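Local coordinates for protein probable glucarate dehydratase (Mycobacterium smegmatis str. MC2 155, PDB 3VDG) that probably dehydrates an acid sugar such as glucarate, as a metal-dependent member of the enolase superfamily, at residues 109-114 / 129-134; 123-128 / 423-428. One frame throughout, in Å; residues are numbered along the deposited sequence. Where two conformers were deposited one is given.

Contact 1. Residues 109-114 / 129-134; sequences DALGGD and ASVVDR
The carboxylate of Asp114, from the loop after helix 100-111, lies against the start of helix 131-151, whose N-cap is Ser130, and takes bonds from Ser130 OG and the first backbone N-H groups. Ser130 OG meets Asp114 OD1 on its syn side, only 15° out of the carboxylate plane, and donates a 2.6 Å hydrogen bond. From above the same plane, Val132 N donates to Asp114 OD2 at 3.3 Å, nearly straight at 171°, while the bond from Val131 N to that oxygen is bent and weak. The Arg134 guanidinium has Ala129 CB over one face and Ser130 C and Val131 N at its edge. Asp114 OD2 sits at the N-terminal end of the helix, where the N-H groups probably favour a negative charge; the residue is poorly ordered, so the grip may be loose. With OG anti to the backbone N (chi1 157°), the Ser130 hydroxyl also accepts from Asp133 N at 2.9 Å. Helix 100-111 ends in a Schellman motif, with Gly112 at positive phi. Arg84 of helix 79-92 touches both Leu111 and Val131. Leu111 CD1 reaches the valines, 4.1 Å from Val131 CG1 and 4.1 Å from Val132 CG2.

Contact 2. Residues 123-128 / 423-428; sequences AGMITS and RDRDDT
Ala123 CB rests over one face of the Arg425 guanidinium, 3.5 Å from Arg425 NE; in one of two conformers, and so tentatively, Met125 CE approaches the same group obliquely. These two methyl contacts with the guanidinium put the loop between helices 100-111 and 131-151 against the start of helix 427-434, consistent with the capping domain of the enolase superfamily, to which both ends of the chain contribute. Arg425 can present its flat group because its chain is extended, with CG anti to the backbone N (chi1 -180°); Met125, in that conformer, is bent at chi2 and chi3.

In the next shell Asp427 grips the guanidinium side-on in a salt bridge: Arg425 NE donates to Asp427 OD1 at 2.9 Å, almost in the guanidinium plane and nearly straight (173°), and Arg425 NH2 donates to the syn lone pair of Asp427 OD2 at 2.7 Å. Asn47 also holds that second oxygen. Water joins the backbones: one molecule accepts from Ala123 N at 3.2 Å and donates to Arg425 O at 2.8 Å. Asp426 is the N-cap of the helix, its OD1 accepting from Gly429 N. An acetate about 3 Å from the Arg425 side chain and a formate about 5 Å from that of Met125, both probably from the crystallisation liquor, may mark a pocket. Outward, Asn47 of strand 46-47 touches both Met125 and Arg425, so the loop meets helix 427-434 beside this two-stranded sheet.

How the contacts relate
Both contacts draw on the connection between helices 100-111 and 131-151, and their centres lie 18 Å apart. Along the chain their segments alternate: 109-114, then 123-128, then 129-134, and finally 423-428 near the C-terminus. Contact 1 is thus local, closing the ends of one long loop, whereas contact 2 ties the later half of that loop to a segment nearly 300 residues on. Between segments 123-128 and 423-428 the chain builds the barrel that carries the sodium site of Asp244, Glu269 and Asn292, and contact 2 brings the segment that follows the barrel back to this loop. Together they probably form part of the capping region that closes over the barrel's active-site end, as in relatives.

Contact 1. Residues 109-114 / 129-134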
ATOM      1  N   ASP A 109      14.308  13.356  -8.509  1.00 30.50           N
ATOM      2  CA  ASP A 109      15.438  13.776  -9.352  1.00 32.59           C
ATOM      3  C   ASP A 109      15.612  15.283  -9.363  1.00 33.70           C
ATOM      4  O   ASP A 109      16.720  15.785  -9.225  1.00 33.09           O
ATOM      5  CB  ASP A 109      15.267  13.298 -10.795  1.00 29.96           C
ATOM      6  CG  ASP A 109      15.424  11.799 -10.933  1.00 46.88           C
ATOM      7  OD1 ASP A 109      15.945  11.178  -9.987  1.00 49.88           O
ATOM      8  OD2 ASP A 109      15.028  11.243 -11.984  1.00 42.21           O
ATOM      9  N   ALA A 110      14.517  16.007  -9.536  1.00 24.70           N
ATOM     10  CA  ALA A 110      14.575  17.463  -9.600  1.00 25.66           C
ATOM     11  C   ALA A 110      15.084  18.081  -8.305  1.00 42.66           C
ATOM     12  O   ALA A 110      15.740  19.109  -8.327  1.00 34.89           O
ATOM     13  CB  ALA A 110      13.203  18.027  -9.934  1.00 22.34           C
ATOM     14  N   LEU A 111      14.757  17.476  -7.168  1.00 30.32           N
ATOM     15  CA  LEU A 111      15.173  18.041  -5.882  1.00 33.21           C
ATOM     16  C   LEU A 111      16.588  17.609  -5.541  1.00 40.16           C
ATOM     17  O   LEU A 111      17.179  18.080  -4.576  1.00 42.57           O
ATOM     18  CB  LEU A 111      14.223  17.590  -4.765  1.00 28.80           C
ATOM     19  CG  LEU A 111      12.776  18.075  -4.876  1.00 30.12           C
ATOM     20  CD1 LEU A 111      11.939  17.528  -3.728  1.00 27.47           C
ATOM     21  CD2 LEU A 111      12.733  19.597  -4.902  1.00 36.04           C
ATOM     22  N   GLY A 112      17.121  16.693  -6.335  1.00 37.41           N
ATOM     23  CA  GLY A 112      18.434  16.121  -6.068  1.00 53.51           C
ATOM     24  C   GLY A 112      18.383  15.049  -4.998  1.00 60.15           C
ATOM     25  O   GLY A 112      19.336  14.893  -4.240  1.00 52.42           O
ATOM     26  N   GLY A 113      17.269  14.318  -4.929  1.00 50.21           N
ATOM     27  CA  GLY A 113      17.127  13.201  -3.987  1.00 52.49           C
ATOM     28  C   GLY A 113      16.551  13.641  -2.652  1.00 53.89           C
ATOM     29  O   GLY A 113      16.303  14.832  -2.444  1.00 53.08           O
ATOM     30  N   ASP A 114      16.352  12.688  -1.740  1.00 62.66           N
ATOM     31  CA  ASP A 114      15.687  12.982  -0.461  1.00 82.44           C
ATOM     32  C   ASP A 114      16.617  13.586   0.595  1.00 85.29           C
ATOM     33  O   ASP A 114      17.732  13.997   0.282  1.00 95.85           O
ATOM     34  CB  ASP A 114      14.965  11.749   0.086  1.00 83.76           C
ATOM     35  CG  ASP A 114      13.662  12.104   0.777  1.00 51.97           C
ATOM     36  OD1 ASP A 114      12.826  11.199   0.968  1.00 52.90           O
ATOM     37  OD2 ASP A 114      13.468  13.292   1.114  1.00 46.76           O
ATOM     38  N   ALA A 129      10.689  14.524   8.428  1.00 38.30           N
ATOM     39  CA  ALA A 129       9.856  14.052   7.302  1.00 33.70           C
ATOM     40  C   ALA A 129      10.598  14.146   5.966  1.00 32.39           C
ATOM     41  O   ALA A 129      11.479  14.988   5.797  1.00 31.47           O
ATOM     42  CB  ALA A 129       8.526  14.797   7.241  1.00 28.22           C
ATOM     43  N   SER A 130      10.257  13.265   5.034  1.00 27.04           N
ATOM     44  CA  SER A 130      10.873  13.244   3.703  1.00 29.42           C
ATOM     45  C   SER A 130      10.585  14.539   2.955  1.00 35.54           C
ATOM     46  O   SER A 130       9.437  15.012   2.919  1.00 26.26           O
ATOM     47  CB  SER A 130      10.340  12.054   2.897  1.00 34.02           C
ATOM     48  OG  SER A 130      10.460  12.254   1.491  1.00 29.48           O
ATOM     49  N   VAL A 131      11.624  15.141   2.381  1.00 28.09           N
ATOM     50  CA  VAL A 131      11.420  16.347   1.585  1.00 26.76           C
ATOM     51  C   VAL A 131      10.690  16.016   0.281  1.00 18.96           C
ATOM     52  O   VAL A 131       9.805  16.757  -0.139  1.00 24.99           O
ATOM     53  CB  VAL A 131      12.740  17.064   1.256  1.00 34.61           C
ATOM     54  CG1 VAL A 131      12.479  18.204   0.275  1.00 25.27           C
ATOM     55  CG2 VAL A 131      13.362  17.613   2.534  1.00 35.18           C
ATOM     56  N   VAL A 132      11.051  14.906  -0.351  1.00 20.24           N
ATOM     57  CA  VAL A 132      10.414  14.517  -1.600  1.00 25.92           C
ATOM     58  C   VAL A 132       8.915  14.303  -1.359  1.00 27.79           C
ATOM     59  O   VAL A 132       8.062  14.784  -2.110  1.00 23.92           O
ATOM     60  CB  VAL A 132      11.059  13.258  -2.191  1.00 26.68           C
ATOM     61  CG1 VAL A 132      10.209  12.691  -3.322  1.00 26.70           C
ATOM     62  CG2 VAL A 132      12.461  13.592  -2.701  1.00 28.88           C
ATOM     63  N   ASP A 133       8.587  13.601  -0.287  1.00 18.54           N
ATOM     64  CA  ASP A 133       7.161  13.352   0.000  1.00 19.99           C
ATOM     65  C   ASP A 133       6.340  14.614   0.268  1.00 20.63           C
ATOM     66  O   ASP A 133       5.205  14.705  -0.184  1.00 23.38           O
ATOM     67  CB  ASP A 133       6.986  12.276   1.076  1.00 25.11           C
ATOM     68  CG  ASP A 133       7.233  10.853   0.524  1.00 36.84           C
ATOM     69  OD1 ASP A 133       6.923  10.585  -0.666  1.00 30.63           O
ATOM     70  OD2 ASP A 133       7.732   9.988   1.275  1.00 30.71           O
ATOM     71  N   ARG A 134       6.902  15.583   0.994  1.00 19.31           N
ATOM     72  CA  ARG A 134       6.213  16.847   1.239  1.00 19.50           C
ATOM     73  C   ARG A 134       5.982  17.622  -0.058  1.00 22.06           C
ATOM     74  O   ARG A 134       4.957  18.283  -0.214  1.00 19.27           O
ATOM     75  CB  ARG A 134       7.006  17.714   2.231  1.00 22.10           C
ATOM     76  CG  ARG A 134       6.756  17.351   3.688  1.00 35.61           C
ATOM     77  CD  ARG A 134       7.596  18.218   4.615  1.00 33.53           C
ATOM     78  NE  ARG A 134       8.993  17.806   4.559  1.00 40.46           N
ATOM     79  CZ  ARG A 134       9.968  18.368   5.267  1.00 69.97           C
ATOM     80  NH1 ARG A 134       9.711  19.383   6.096  1.00 39.42           N
ATOM     81  NH2 ARG A 134      11.202  17.902   5.150  1.00 38.83           N
TER

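Contact 2. Residues 123-128 / 423-428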
ATOM      1  N   ALA A 123       7.351  24.403  11.574  1.00 53.18           N
ATOM      2  CA  ALA A 123       7.904  25.198  12.687  1.00 58.52           C
ATOM      3  C   ALA A 123       9.028  24.523  13.496  1.00130.57           C
ATOM      4  O   ALA A 123       9.143  24.740  14.708  1.00 59.66           O
ATOM      5  CB  ALA A 123       6.789  25.686  13.613  1.00 72.29           C
ATOM      6  N   GLY A 124       9.861  23.720  12.833  1.00 65.14           N
ATOM      7  CA  GLY A 124      10.973  23.046  13.505  1.00 47.75           C
ATOM      8  C   GLY A 124      10.504  22.036  14.535  1.00 68.82           C
ATOM      9  O   GLY A 124      11.312  21.351  15.168  1.00 60.26           O
ATOM     10  N   MET A 125       9.187  21.951  14.702  1.00 77.38           N
ATOM     11  CA  MET A 125       8.554  21.002  15.612  0.50 50.30           C
ATOM     12  C   MET A 125       8.796  19.565  15.128  1.00109.76           C
ATOM     13  O   MET A 125       9.190  18.687  15.896  1.00 59.85           O
ATOM     14  CB  MET A 125       7.052  21.315  15.669  0.50 66.29           C
ATOM     15  CG  MET A 125       6.345  20.963  16.968  0.50 67.67           C
ATOM     16  SD  MET A 125       5.066  22.163  17.418  0.50 60.17           S
ATOM     17  CE  MET A 125       4.626  22.843  15.822  0.50 37.28           C
ATOM     18  N   ILE A 126       8.541  19.340  13.839  1.00 54.79           N
ATOM     19  CA  ILE A 126       8.705  18.033  13.199  1.00 58.46           C
ATOM     20  C   ILE A 126       9.752  18.160  12.100  1.00 53.70           C
ATOM     21  O   ILE A 126       9.483  18.745  11.048  1.00 58.62           O
ATOM     22  CB  ILE A 126       7.396  17.572  12.524  1.00 63.01           C
ATOM     23  CG1 ILE A 126       6.327  17.241  13.573  1.00 38.92           C
ATOM     24  CG2 ILE A 126       7.675  16.414  11.571  1.00 47.42           C
ATOM     25  CD1 ILE A 126       4.911  17.313  13.057  1.00 34.20           C
ATOM     26  N   THR A 127      10.934  17.596  12.328  1.00 51.61           N
ATOM     27  CA  THR A 127      12.060  17.827  11.422  1.00 61.70           C
ATOM     28  C   THR A 127      12.595  16.593  10.661  1.00 72.28           C
ATOM     29  O   THR A 127      13.602  16.688   9.968  1.00 54.34           O
ATOM     30  CB  THR A 127      13.233  18.553  12.140  1.00 88.23           C
ATOM     31  OG1 THR A 127      13.838  17.684  13.109  1.00 48.75           O
ATOM     32  CG2 THR A 127      12.745  19.837  12.828  1.00 57.05           C
ATOM     33  N   SER A 128      11.933  15.445  10.755  1.00 36.94           N
ATOM     34  CA  SER A 128      12.472  14.256  10.102  0.50 39.88           C
ATOM     35  C   SER A 128      11.639  13.728   8.926  1.00 37.08           C
ATOM     36  O   SER A 128      11.862  12.614   8.462  1.00 34.43           O
ATOM     37  CB  SER A 128      12.739  13.144  11.130  0.50 51.04           C
ATOM     38  OG  SER A 128      11.579  12.813  11.876  0.50 31.34           O
ATOM     39  N   ARG A 423       6.383  35.022   5.959  1.00 27.15           N
ATOM     40  CA  ARG A 423       6.903  34.205   4.859  1.00 29.53           C
ATOM     41  C   ARG A 423       7.250  32.764   5.273  1.00 34.59           C
ATOM     42  O   ARG A 423       7.464  31.905   4.423  1.00 29.54           O
ATOM     43  CB  ARG A 423       8.130  34.881   4.213  1.00 27.72           C
ATOM     44  CG  ARG A 423       7.817  36.206   3.526  1.00 35.44           C
ATOM     45  CD  ARG A 423       6.706  36.004   2.496  1.00 39.76           C
ATOM     46  NE  ARG A 423       6.261  37.228   1.833  1.00 35.21           N
ATOM     47  CZ  ARG A 423       5.114  37.842   2.095  1.00 34.09           C
ATOM     48  NH1 ARG A 423       4.291  37.348   3.013  1.00 28.33           N
ATOM     49  NH2 ARG A 423       4.776  38.941   1.423  1.00 35.90           N
ATOM     50  N   ASP A 424       7.340  32.515   6.575  1.00 26.45           N
ATOM     51  CA  ASP A 424       7.612  31.169   7.106  1.00 30.73           C
ATOM     52  C   ASP A 424       6.810  30.954   8.391  1.00 33.78           C
ATOM     53  O   ASP A 424       6.630  31.888   9.169  1.00 26.22           O
ATOM     54  CB  ASP A 424       9.103  31.005   7.426  1.00 30.46           C
ATOM     55  CG  ASP A 424       9.974  31.070   6.186  1.00 52.73           C
ATOM     56  OD1 ASP A 424      10.083  30.054   5.459  1.00 38.54           O
ATOM     57  OD2 ASP A 424      10.563  32.141   5.944  1.00 52.71           O
ATOM     58  N   ARG A 425       6.307  29.742   8.618  1.00 25.08           N
ATOM     59  CA  ARG A 425       5.723  29.458   9.916  1.00 25.13           C
ATOM     60  C   ARG A 425       6.834  29.506  10.976  1.00 27.92           C
ATOM     61  O   ARG A 425       7.872  28.877  10.817  1.00 27.24           O
ATOM     62  CB  ARG A 425       5.044  28.096   9.950  1.00 30.41           C
ATOM     63  CG  ARG A 425       4.440  27.844  11.315  1.00 30.72           C
ATOM     64  CD  ARG A 425       3.793  26.478  11.459  1.00 36.57           C
ATOM     65  NE  ARG A 425       3.411  26.269  12.860  1.00 26.47           N
ATOM     66  CZ  ARG A 425       2.859  25.159  13.326  1.00 51.57           C
ATOM     67  NH1 ARG A 425       2.600  24.142  12.503  1.00 28.44           N
ATOM     68  NH2 ARG A 425       2.565  25.078  14.616  1.00 27.86           N
ATOM     69  N   ASP A 426       6.619  30.242  12.060  1.00 27.84           N
ATOM     70  CA  ASP A 426       7.677  30.405  13.053  1.00 24.22           C
ATOM     71  C   ASP A 426       7.091  30.710  14.441  1.00 30.48           C
ATOM     72  O   ASP A 426       7.135  31.853  14.889  1.00 24.58           O
ATOM     73  CB  ASP A 426       8.606  31.549  12.614  1.00 28.79           C
ATOM     74  CG  ASP A 426       9.912  31.580  13.397  1.00 40.12           C
ATOM     75  OD1 ASP A 426      10.118  30.711  14.266  1.00 31.96           O
ATOM     76  OD2 ASP A 426      10.742  32.470  13.143  1.00 34.58           O
ATOM     77  N   ASP A 427       6.548  29.691  15.107  1.00 23.95           N
ATOM     78  CA  ASP A 427       5.876  29.857  16.392  1.00 22.17           C
ATOM     79  C   ASP A 427       6.867  30.392  17.446  1.00 22.69           C
ATOM     80  O   ASP A 427       6.521  31.222  18.290  1.00 26.51           O
ATOM     81  CB  ASP A 427       5.342  28.506  16.916  1.00 23.12           C
ATOM     82  CG  ASP A 427       4.341  27.828  15.962  1.00 35.86           C
ATOM     83  OD1 ASP A 427       4.062  28.339  14.855  1.00 27.78           O
ATOM     84  OD2 ASP A 427       3.840  26.744  16.326  1.00 31.51           O
ATOM     85  N   THR A 428       8.100  29.894  17.383  1.00 23.35           N
ATOM     86  CA  THR A 428       9.126  30.281  18.338  1.00 24.21           C
ATOM     87  C   THR A 428       9.604  31.710  18.086  1.00 27.71           C
ATOM     88  O   THR A 428       9.653  32.528  19.004  1.00 26.59           O
ATOM     89  CB  THR A 428      10.311  29.310  18.297  1.00 24.38           C
ATOM     90  OG1 THR A 428       9.824  27.980  18.523  1.00 24.09           O
ATOM     91  CG2 THR A 428      11.337  29.678  19.381  1.00 24.78           C
TER
HETATM   92  O   HOH W   1       8.275  26.522   9.362  1.00 41.37           O
HETATM   93  O   HOH W   2       9.236  28.006  15.380  1.00 43.80           O
HETATM   94  O   HOH W   3      10.884  25.877  17.318  1.00 48.60           O